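Side-chain contacts in 16 kDa salivary peptide (Culex quinquefasciatus, PDB 7KCG), which is of unknown function but, as a mosquito salivary protein with a ricin-type beta-trefoil fold, may bind sugars: residues A[33-38]-A[60-65]; A[15-20]-A[99-104]; A[74-79]-A[112-117]. All coordinates share one frame; numbering follows the deposited sequence.

Contact 1 of 3, residues A[33-38]-A[60-65]; sequences DRRHVS and NKHGEE. With FMT (formic acid), chain C.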
loop_
_atom_site.group_PDB
_atom_site.type_symbol
_atom_site.label_atom_id
_atom_site.label_comp_id
_atom_site.label_asym_id
_atom_site.label_seq_id
_atom_site.Cartn_x
_atom_site.Cartn_y
_atom_site.Cartn_z
ATOM N N ASP A 33 -16.908 6.716 4.475
ATOM C CA ASP A 33 -15.619 7.098 5.087
ATOM C C ASP A 33 -14.519 6.164 4.575
ATOM O O ASP A 33 -13.361 6.525 4.731
ATOM C CB ASP A 33 -15.705 6.927 6.594
ATOM C CG ASP A 33 -16.643 7.917 7.257
ATOM O OD1 ASP A 33 -16.765 9.045 6.740
ATOM O OD2 ASP A 33 -17.236 7.550 8.284
ATOM N N ARG A 34 -14.886 5.007 4.009
ATOM C CA ARG A 34 -13.848 4.020 3.621
ATOM C C ARG A 34 -13.992 3.611 2.148
ATOM O O ARG A 34 -15.044 3.095 1.809
ATOM C CB ARG A 34 -13.947 2.826 4.570
ATOM C CG ARG A 34 -13.423 3.082 5.972
ATOM C CD ARG A 34 -14.064 2.156 6.980
ATOM N NE ARG A 34 -13.741 2.572 8.331
ATOM C CZ ARG A 34 -14.495 3.380 9.063
ATOM N NH1 ARG A 34 -15.627 3.854 8.573
ATOM N NH2 ARG A 34 -14.119 3.710 10.284
ATOM N N ARG A 35 -12.981 3.858 1.313
ATOM C CA ARG A 35 -12.982 3.429 -0.110
ATOM C C ARG A 35 -12.047 2.234 -0.267
ATOM O O ARG A 35 -11.059 2.157 0.448
ATOM C CB ARG A 35 -12.554 4.555 -1.051
ATOM C CG ARG A 35 -12.403 4.172 -2.515
ATOM C CD ARG A 35 -11.860 5.277 -3.396
ATOM N NE ARG A 35 -12.296 6.586 -2.959
ATOM C CZ ARG A 35 -13.450 7.142 -3.293
ATOM N NH1 ARG A 35 -14.289 6.498 -4.083
ATOM N NH2 ARG A 35 -13.760 8.339 -2.836
ATOM N N HIS A 36 -12.367 1.328 -1.180
ATOM C CA HIS A 36 -11.577 0.086 -1.321
ATOM C C HIS A 36 -10.335 0.316 -2.169
ATOM O O HIS A 36 -10.247 1.351 -2.815
ATOM C CB HIS A 36 -12.468 -0.995 -1.921
ATOM C CG HIS A 36 -13.249 -1.758 -0.907
ATOM N ND1 HIS A 36 -14.624 -1.836 -0.941
ATOM C CD2 HIS A 36 -12.855 -2.478 0.163
ATOM C CE1 HIS A 36 -15.041 -2.573 0.064
ATOM N NE2 HIS A 36 -13.978 -2.976 0.757
ATOM N N VAL A 37 -9.418 -0.638 -2.144
ATOM C CA VAL A 37 -8.219 -0.547 -2.969
ATOM C C VAL A 37 -8.214 -1.705 -3.955
ATOM O O VAL A 37 -8.748 -2.786 -3.680
ATOM C CB VAL A 37 -6.920 -0.553 -2.141
ATOM C CG1 VAL A 37 -6.823 0.698 -1.290
ATOM C CG2 VAL A 37 -6.862 -1.795 -1.275
ATOM N N SER A 38 -7.594 -1.473 -5.105
ATOM C CA SER A 38 -7.618 -2.464 -6.166
ATOM C C SER A 38 -6.338 -2.347 -6.992
ATOM O O SER A 38 -5.346 -1.753 -6.553
ATOM C CB SER A 38 -8.891 -2.293 -7.010
ATOM O OG SER A 38 -9.171 -3.492 -7.695
ATOM N N ASN A 60 -3.116 9.648 -4.916
ATOM C CA ASN A 60 -2.979 10.958 -5.597
ATOM C C ASN A 60 -4.274 11.454 -6.227
ATOM O O ASN A 60 -4.501 12.637 -6.223
ATOM C CB ASN A 60 -2.052 10.828 -6.795
ATOM C CG ASN A 60 -0.655 11.280 -6.466
ATOM O OD1 ASN A 60 -0.327 11.360 -5.318
ATOM N ND2 ASN A 60 0.157 11.597 -7.452
ATOM N N LYS A 61 -5.089 10.537 -6.688
ATOM C CA LYS A 61 -6.287 10.844 -7.457
ATOM C C LYS A 61 -7.371 11.392 -6.540
ATOM O O LYS A 61 -7.992 12.421 -6.837
ATOM C CB LYS A 61 -6.790 9.604 -8.195
ATOM N N HIS A 62 -7.589 10.729 -5.405
ATOM C CA HIS A 62 -8.589 11.133 -4.431
ATOM C C HIS A 62 -8.006 11.809 -3.199
ATOM O O HIS A 62 -8.770 12.370 -2.404
ATOM C CB HIS A 62 -9.407 9.908 -4.006
ATOM C CG HIS A 62 -10.265 9.356 -5.099
ATOM N ND1 HIS A 62 -11.640 9.437 -5.075
ATOM C CD2 HIS A 62 -9.943 8.726 -6.253
ATOM C CE1 HIS A 62 -12.130 8.876 -6.167
ATOM N NE2 HIS A 62 -11.122 8.437 -6.899
ATOM N N GLY A 63 -6.684 11.773 -3.019
ATOM C CA GLY A 63 -6.038 12.411 -1.886
ATOM C C GLY A 63 -6.223 11.695 -0.572
ATOM O O GLY A 63 -6.020 12.300 0.488
ATOM N N GLU A 64 -6.603 10.421 -0.612
ATOM C CA GLU A 64 -6.986 9.658 0.565
ATOM C C GLU A 64 -5.842 8.774 1.047
ATOM O O GLU A 64 -5.092 8.219 0.238
ATOM C CB GLU A 64 -8.217 8.809 0.248
ATOM C CG GLU A 64 -9.438 9.653 -0.112
ATOM C CD GLU A 64 -10.489 8.876 -0.898
ATOM O OE1 GLU A 64 -10.297 7.667 -1.148
ATOM O OE2 GLU A 64 -11.525 9.480 -1.263
ATOM N N GLU A 65 -5.706 8.659 2.370
ATOM C CA GLU A 65 -4.626 7.882 2.973
ATOM C C GLU A 65 -4.928 6.394 2.942
ATOM O O GLU A 65 -6.058 5.968 3.174
ATOM C CB GLU A 65 -4.405 8.286 4.430
ATOM C CG GLU A 65 -3.727 9.601 4.658
ATOM C CD GLU A 65 -3.284 9.748 6.105
ATOM O OE1 GLU A 65 -4.159 9.819 7.004
ATOM O OE2 GLU A 65 -2.058 9.783 6.341
HETATM C C FMT C . -11.071 1.381 10.919
HETATM O O1 FMT C . -10.390 0.741 11.693
HETATM O O2 FMT C . -11.987 0.899 10.147
#
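Arg35 reaches across to Glu64 and His62 in a partly buried part of the beta-trefoil, where strand 34-40 faces the turn leading into strand 64-69; strand 76-81 lies between the two and pairs with both.

The charged part is a side-on, two-nitrogen salt bridge. Arg35 NE donates to Glu64 OE1 at 2.9 Å and Arg35 NH2 donates to Glu64 OE2 at 3.0 Å, each bond nearly straight at 165°. Both carboxylate oxygens use their syn lone pairs, and the guanidinium and carboxylate planes are only 10° apart, so the groups are almost coplanar. Arg35 leaves the backbone with CG opposite the backbone N, runs straight through chi2, then bends at chi3 (-34°), which turns NE and NH2 to the same carboxylate. The paired oxygens hold the guanidinium against rotation.

The second is a tilted face contact: the His62 ring leans over one face of the Arg35 guanidinium, ND1 foremost and off toward the rim. The imidazole also meets the ring of His25.

Arg34, the preceding residue, points away from this pair. Its NH1 forms a salt bridge with Asp31, while Arg34 NE donates, less straight, to O2 of a formic acid molecule at 3.0 Å, probably from the crystallisation liquor.

Of the imidazole atoms, His62 ND1 comes closest to Arg35, 3.3 Å from NH2, at an angle too poor for a hydrogen bond.

Contact 2 of 3, residues A[15-20]-A[99-104]; sequences KNRHEG and SGNPGY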
loop_
_atom_site.group_PDB
_atom_site.type_symbol
_atom_site.label_atom_id
_atom_site.label_comp_id
_atom_site.label_asym_id
_atom_site.label_seq_id
_atom_site.Cartn_x
_atom_site.Cartn_y
_atom_site.Cartn_z
ATOM N N LYS A 15 3.647 -1.327 -7.651
ATOM C CA LYS A 15 3.285 -2.474 -8.474
ATOM C C LYS A 15 3.610 -3.759 -7.729
ATOM O O LYS A 15 4.716 -3.909 -7.209
ATOM C CB LYS A 15 4.026 -2.426 -9.811
ATOM C CG LYS A 15 3.776 -3.616 -10.712
ATOM C CD LYS A 15 4.561 -3.492 -12.011
ATOM N N ASN A 16 2.660 -4.687 -7.682
ATOM C CA ASN A 16 2.876 -5.942 -6.967
ATOM C C ASN A 16 3.682 -6.884 -7.838
ATOM O O ASN A 16 3.477 -6.949 -9.054
ATOM C CB ASN A 16 1.556 -6.615 -6.574
ATOM C CG ASN A 16 1.770 -7.906 -5.771
ATOM O OD1 ASN A 16 1.836 -9.006 -6.331
ATOM N ND2 ASN A 16 1.895 -7.771 -4.457
ATOM N N ARG A 17 4.610 -7.611 -7.211
ATOM C CA ARG A 17 5.536 -8.420 -7.999
ATOM C C ARG A 17 4.861 -9.659 -8.558
ATOM O O ARG A 17 5.082 -10.007 -9.723
ATOM C CB ARG A 17 6.737 -8.841 -7.168
ATOM C CG ARG A 17 7.725 -9.659 -7.976
ATOM C CD ARG A 17 8.802 -10.244 -7.100
ATOM N NE ARG A 17 9.518 -11.313 -7.787
ATOM C CZ ARG A 17 10.243 -12.232 -7.161
ATOM N NH1 ARG A 17 10.338 -12.198 -5.832
ATOM N NH2 ARG A 17 10.870 -13.178 -7.857
ATOM N N HIS A 18 4.060 -10.347 -7.742
ATOM C CA HIS A 18 3.388 -11.553 -8.215
ATOM C C HIS A 18 2.327 -11.216 -9.247
ATOM O O HIS A 18 2.329 -11.755 -10.359
ATOM C CB HIS A 18 2.755 -12.317 -7.054
ATOM C CG HIS A 18 1.889 -13.454 -7.500
ATOM N ND1 HIS A 18 2.406 -14.646 -7.963
ATOM C CD2 HIS A 18 0.541 -13.572 -7.580
ATOM C CE1 HIS A 18 1.416 -15.456 -8.291
ATOM N NE2 HIS A 18 0.274 -14.827 -8.071
ATOM N N GLU A 19 1.405 -10.325 -8.894
ATOM C CA GLU A 19 0.256 -10.068 -9.756
ATOM C C GLU A 19 0.645 -9.279 -11.001
ATOM O O GLU A 19 0.031 -9.447 -12.058
ATOM C CB GLU A 19 -0.823 -9.339 -8.957
ATOM C CG GLU A 19 -1.875 -8.618 -9.778
ATOM C CD GLU A 19 -2.851 -9.566 -10.444
ATOM O OE1 GLU A 19 -2.653 -10.788 -10.343
ATOM O OE2 GLU A 19 -3.813 -9.088 -11.077
ATOM N N GLY A 20 1.658 -8.427 -10.901
ATOM C CA GLY A 20 2.114 -7.660 -12.041
ATOM C C GLY A 20 1.262 -6.473 -12.420
ATOM O O GLY A 20 1.386 -5.976 -13.545
ATOM N N SER A 99 13.006 -5.860 0.384
ATOM C CA SER A 99 12.850 -7.301 0.363
ATOM C C SER A 99 14.148 -7.938 -0.135
ATOM O O SER A 99 15.126 -7.250 -0.445
ATOM C CB SER A 99 11.689 -7.705 -0.535
ATOM O OG SER A 99 12.114 -7.748 -1.886
ATOM N N GLY A 100 14.144 -9.267 -0.262
ATOM C CA GLY A 100 15.317 -9.969 -0.766
ATOM C C GLY A 100 15.582 -9.775 -2.250
ATOM O O GLY A 100 16.703 -10.035 -2.711
ATOM N N ASN A 101 14.582 -9.325 -3.001
ATOM C CA ASN A 101 14.593 -9.125 -4.441
ATOM C C ASN A 101 14.793 -7.657 -4.768
ATOM O O ASN A 101 14.060 -6.801 -4.244
ATOM C CB ASN A 101 13.289 -9.625 -5.057
ATOM C CG ASN A 101 13.068 -11.114 -4.820
ATOM O OD1 ASN A 101 12.703 -11.534 -3.721
ATOM N ND2 ASN A 101 13.270 -11.915 -5.858
ATOM N N PRO A 102 15.760 -7.350 -5.631
ATOM C CA PRO A 102 16.174 -5.956 -5.835
ATOM C C PRO A 102 15.065 -5.084 -6.400
ATOM O O PRO A 102 14.365 -5.464 -7.342
ATOM C CB PRO A 102 17.334 -6.083 -6.830
ATOM C CG PRO A 102 17.852 -7.455 -6.608
ATOM C CD PRO A 102 16.671 -8.304 -6.286
ATOM N N GLY A 103 14.937 -3.885 -5.835
ATOM C CA GLY A 103 13.899 -2.950 -6.218
ATOM C C GLY A 103 12.529 -3.212 -5.625
ATOM O O GLY A 103 11.637 -2.360 -5.769
ATOM N N TYR A 104 12.312 -4.356 -4.973
ATOM C CA TYR A 104 11.022 -4.653 -4.364
ATOM C C TYR A 104 11.074 -4.426 -2.860
ATOM O O TYR A 104 12.085 -4.698 -2.205
ATOM C CB TYR A 104 10.579 -6.087 -4.647
ATOM C CG TYR A 104 10.285 -6.352 -6.100
ATOM C CD1 TYR A 104 9.026 -6.110 -6.623
ATOM C CD2 TYR A 104 11.277 -6.838 -6.958
ATOM C CE1 TYR A 104 8.742 -6.342 -7.956
ATOM C CE2 TYR A 104 11.002 -7.086 -8.303
ATOM C CZ TYR A 104 9.725 -6.837 -8.790
ATOM O OH TYR A 104 9.423 -7.067 -10.108
#
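Arg17 and Tyr104 bring the two backbones closest, with their CA atoms 7.6 Å apart. Segment 15-20 is the end of strand 12-16 running into a single helix-like turn: Asn16 O accepts from Gly20 N, and Asn16 OD1 accepts from Glu19 N at 2.9 Å, an Asx motif with the donor in the carbonyl plane. Segment 99-104 is a loop closed by a type II beta turn from Asn101 to Tyr104. Ser99 OG takes the backbone N of Asn101 in an ST turn and also donates to Tyr104 O, which it meets from above the carbonyl plane; Ser99 N reaches the same oxygen from the same face. Polar bonds thus brace each loop internally, while the contact between them rests on side chains.

Arg17 carries that contact. It leaves its backbone with CG opposite N (chi1 -179°) and stays extended to NE, which lays its aliphatic part across one face of the Tyr104 ring. Arg17 CB is 3.3 Å from Tyr104 CE1, and Arg17 CG makes a CH-pi contact 3.9 Å from the ring centroid, 29° off the normal. CD continues over the middle of the ring. The guanidinium has by then risen away from the face: Arg17 CZ is 5.7 Å from the Tyr104 centroid, so any cation-pi attraction is weak at most. The end of Arg17 comes instead to the amide of Asn101, which lies over one face of the guanidinium, the planes 46° apart.

The charge of Arg17 is met by Glu137, in a salt bridge to NH1. Glu137 also touches Tyr104, just ahead of strand 138-142, which pairs with strands 12-16 and 104-109 and so links these two parts of the beta-trefoil surface.

Contact 3 of 3, residues A[74-79]-A[112-117]; sequences NGNYVF and FSHCLF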
loop_
_atom_site.group_PDB
_atom_site.type_symbol
_atom_site.label_atom_id
_atom_site.label_comp_id
_atom_site.label_asym_id
_atom_site.label_seq_id
_atom_site.Cartn_x
_atom_site.Cartn_y
_atom_site.Cartn_z
ATOM N N ASN A 74 -11.880 -12.033 5.594
ATOM C CA ASN A 74 -11.053 -13.184 6.026
ATOM C C ASN A 74 -9.774 -12.479 6.481
ATOM O O ASN A 74 -9.345 -12.671 7.632
ATOM N N GLY A 75 -9.235 -11.625 5.610
ATOM C CA GLY A 75 -8.071 -10.820 6.014
ATOM C C GLY A 75 -8.506 -9.493 6.572
ATOM O O GLY A 75 -9.683 -9.175 6.416
ATOM N N ASN A 76 -7.592 -8.748 7.214
ATOM C CA ASN A 76 -7.934 -7.382 7.678
ATOM C C ASN A 76 -8.076 -6.537 6.431
ATOM O O ASN A 76 -7.271 -6.712 5.514
ATOM C CB ASN A 76 -6.945 -6.756 8.668
ATOM C CG ASN A 76 -6.745 -7.481 9.973
ATOM O OD1 ASN A 76 -6.313 -8.627 9.988
ATOM N ND2 ASN A 76 -6.985 -6.789 11.072
ATOM N N TYR A 77 -9.091 -5.693 6.394
ATOM C CA TYR A 77 -9.341 -4.803 5.275
ATOM C C TYR A 77 -8.226 -3.773 5.153
ATOM O O TYR A 77 -7.670 -3.312 6.154
ATOM C CB TYR A 77 -10.657 -4.063 5.466
ATOM C CG TYR A 77 -11.909 -4.798 5.045
ATOM C CD1 TYR A 77 -12.293 -4.842 3.711
ATOM C CD2 TYR A 77 -12.731 -5.404 5.987
ATOM C CE1 TYR A 77 -13.451 -5.495 3.320
ATOM C CE2 TYR A 77 -13.897 -6.064 5.604
ATOM C CZ TYR A 77 -14.252 -6.103 4.272
ATOM O OH TYR A 77 -15.409 -6.755 3.883
ATOM N N VAL A 78 -7.942 -3.384 3.914
ATOM C CA VAL A 78 -7.091 -2.247 3.598
ATOM C C VAL A 78 -7.953 -1.250 2.848
ATOM O O VAL A 78 -8.553 -1.602 1.828
ATOM C CB VAL A 78 -5.878 -2.661 2.747
ATOM C CG1 VAL A 78 -5.149 -1.430 2.275
ATOM C CG2 VAL A 78 -4.973 -3.582 3.537
ATOM N N PHE A 79 -8.009 -0.008 3.340
ATOM C CA PHE A 79 -8.922 1.008 2.832
ATOM C C PHE A 79 -8.187 2.292 2.475
ATOM O O PHE A 79 -7.101 2.570 2.975
ATOM C CB PHE A 79 -9.982 1.410 3.880
ATOM C CG PHE A 79 -10.932 0.326 4.263
ATOM C CD1 PHE A 79 -11.663 -0.348 3.311
ATOM C CD2 PHE A 79 -11.128 0.013 5.600
ATOM C CE1 PHE A 79 -12.560 -1.326 3.678
ATOM C CE2 PHE A 79 -12.027 -0.963 5.972
ATOM C CZ PHE A 79 -12.743 -1.633 5.003
ATOM N N PHE A 112 -0.643 -2.803 12.952
ATOM C CA PHE A 112 -1.064 -4.200 12.936
ATOM C C PHE A 112 0.061 -5.184 12.656
ATOM O O PHE A 112 -0.158 -6.393 12.794
ATOM C CB PHE A 112 -2.161 -4.404 11.898
ATOM C CG PHE A 112 -3.497 -3.838 12.301
ATOM C CD1 PHE A 112 -4.235 -4.433 13.308
ATOM C CD2 PHE A 112 -4.018 -2.729 11.663
ATOM C CE1 PHE A 112 -5.465 -3.928 13.671
ATOM C CE2 PHE A 112 -5.258 -2.215 12.025
ATOM C CZ PHE A 112 -5.979 -2.818 13.025
ATOM N N SER A 113 1.234 -4.704 12.239
ATOM C CA SER A 113 2.374 -5.560 11.885
ATOM C C SER A 113 2.028 -6.535 10.759
ATOM O O SER A 113 2.414 -7.705 10.789
ATOM C CB SER A 113 2.906 -6.312 13.109
ATOM O OG SER A 113 3.417 -5.429 14.088
ATOM N N HIS A 114 1.321 -6.047 9.743
ATOM C CA HIS A 114 0.915 -6.850 8.597
ATOM C C HIS A 114 1.497 -6.264 7.323
ATOM O O HIS A 114 1.566 -5.041 7.165
ATOM C CB HIS A 114 -0.610 -6.908 8.462
ATOM C CG HIS A 114 -1.294 -7.645 9.567
ATOM N ND1 HIS A 114 -2.651 -7.555 9.791
ATOM C CD2 HIS A 114 -0.810 -8.487 10.509
ATOM C CE1 HIS A 114 -2.973 -8.309 10.826
ATOM N NE2 HIS A 114 -1.873 -8.884 11.282
ATOM N N CYS A 115 1.925 -7.133 6.412
ATOM C CA CYS A 115 2.469 -6.683 5.144
ATOM C C CYS A 115 1.372 -6.691 4.093
ATOM O O CYS A 115 0.624 -7.667 3.970
ATOM C CB CYS A 115 3.638 -7.561 4.691
ATOM S SG CYS A 115 5.116 -7.390 5.698
ATOM N N LEU A 116 1.310 -5.617 3.312
ATOM C CA LEU A 116 0.390 -5.544 2.188
ATOM C C LEU A 116 0.607 -6.740 1.266
ATOM O O LEU A 116 1.746 -7.143 0.995
ATOM C CB LEU A 116 0.626 -4.237 1.436
ATOM C CG LEU A 116 -0.501 -3.528 0.704
ATOM C CD1 LEU A 116 -1.503 -2.951 1.718
ATOM C CD2 LEU A 116 0.104 -2.416 -0.145
ATOM N N PHE A 117 -0.495 -7.313 0.791
ATOM C CA PHE A 117 -0.453 -8.620 0.153
ATOM C C PHE A 117 -1.591 -8.705 -0.850
ATOM O O PHE A 117 -2.634 -8.071 -0.677
ATOM C CB PHE A 117 -0.537 -9.715 1.237
ATOM C CG PHE A 117 -0.979 -11.073 0.741
ATOM C CD1 PHE A 117 -2.331 -11.384 0.618
ATOM C CD2 PHE A 117 -0.044 -12.059 0.468
ATOM C CE1 PHE A 117 -2.737 -12.636 0.179
ATOM C CE2 PHE A 117 -0.445 -13.321 0.037
ATOM C CZ PHE A 117 -1.794 -13.605 -0.108
#
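Val78 and Leu116 meet inside the beta-trefoil, where strand 76-81 comes up against strand 115-118, a short strand paired with 125-128; from there the contact runs outward to Asn76, His114 and Phe112. The two segments approach with CA atoms 8.3 Å apart at Val78 and Leu116, too far for backbone pairing, so side chains do the joining.

At the buried end a single methyl makes the contact. Leu116 CD1 sits against both branches of valine, 4.0 Å from Val78 CG2 and equally far from CG1, the two side chains crossing at about a right angle. Leu116 starts off to one side of the other strand and only its end comes nearer; chi1 is -149°, some 30° off the anti position. Val37 and Leu66 pack on Val78 from neighbouring strands.

Farther out, the amide of Asn76 faces two rings of the other segment, one with each branch. Its OD1 approaches the edge of the imidazole near the ring plane, 3.5 Å from His114 CE1, and its amide is turned 65° from that ring. On its other branch, Asn76 ND2 lies over a face of Phe112, offset toward the rim and 4.2 Å from CE1; the same nitrogen makes a weak hydrogen bond to Ser69 O.

No hydrogen bond crosses between the segments. His114 ND1 is hydrogen-bonded to Glu68 OE2 on strand 64-69, and that acid would probably favour a positively charged imidazole. A more polarised CE1-H would then suit the nearby Asn76 oxygen, making the polar end of this contact a matter of weak electrostatics, with the inner end purely apolar.

Contacts 1 and 3 meet on one sheet, in which strand 76-81 pairs with both 34-40 and 64-69, and they touch directly: Val37 CG2 packs 3.5 Å from Val78 O. Contact 3 also joins that sheet to the short pair 115-118/125-128. Contact 2 lies on the other side of the chain's centre from contact 1, about 22 Å away between centres, yet reaches the same sheet through strand 12-16. The chemistry differs with place. Of the two partly buried contacts, 3 combines an apolar inner end with an amide facing two rings, and 1 relies on a paired salt bridge. Contact 2, at the surface, spreads an arginine over a tyrosine and leaves its charge to an acid outside both segments.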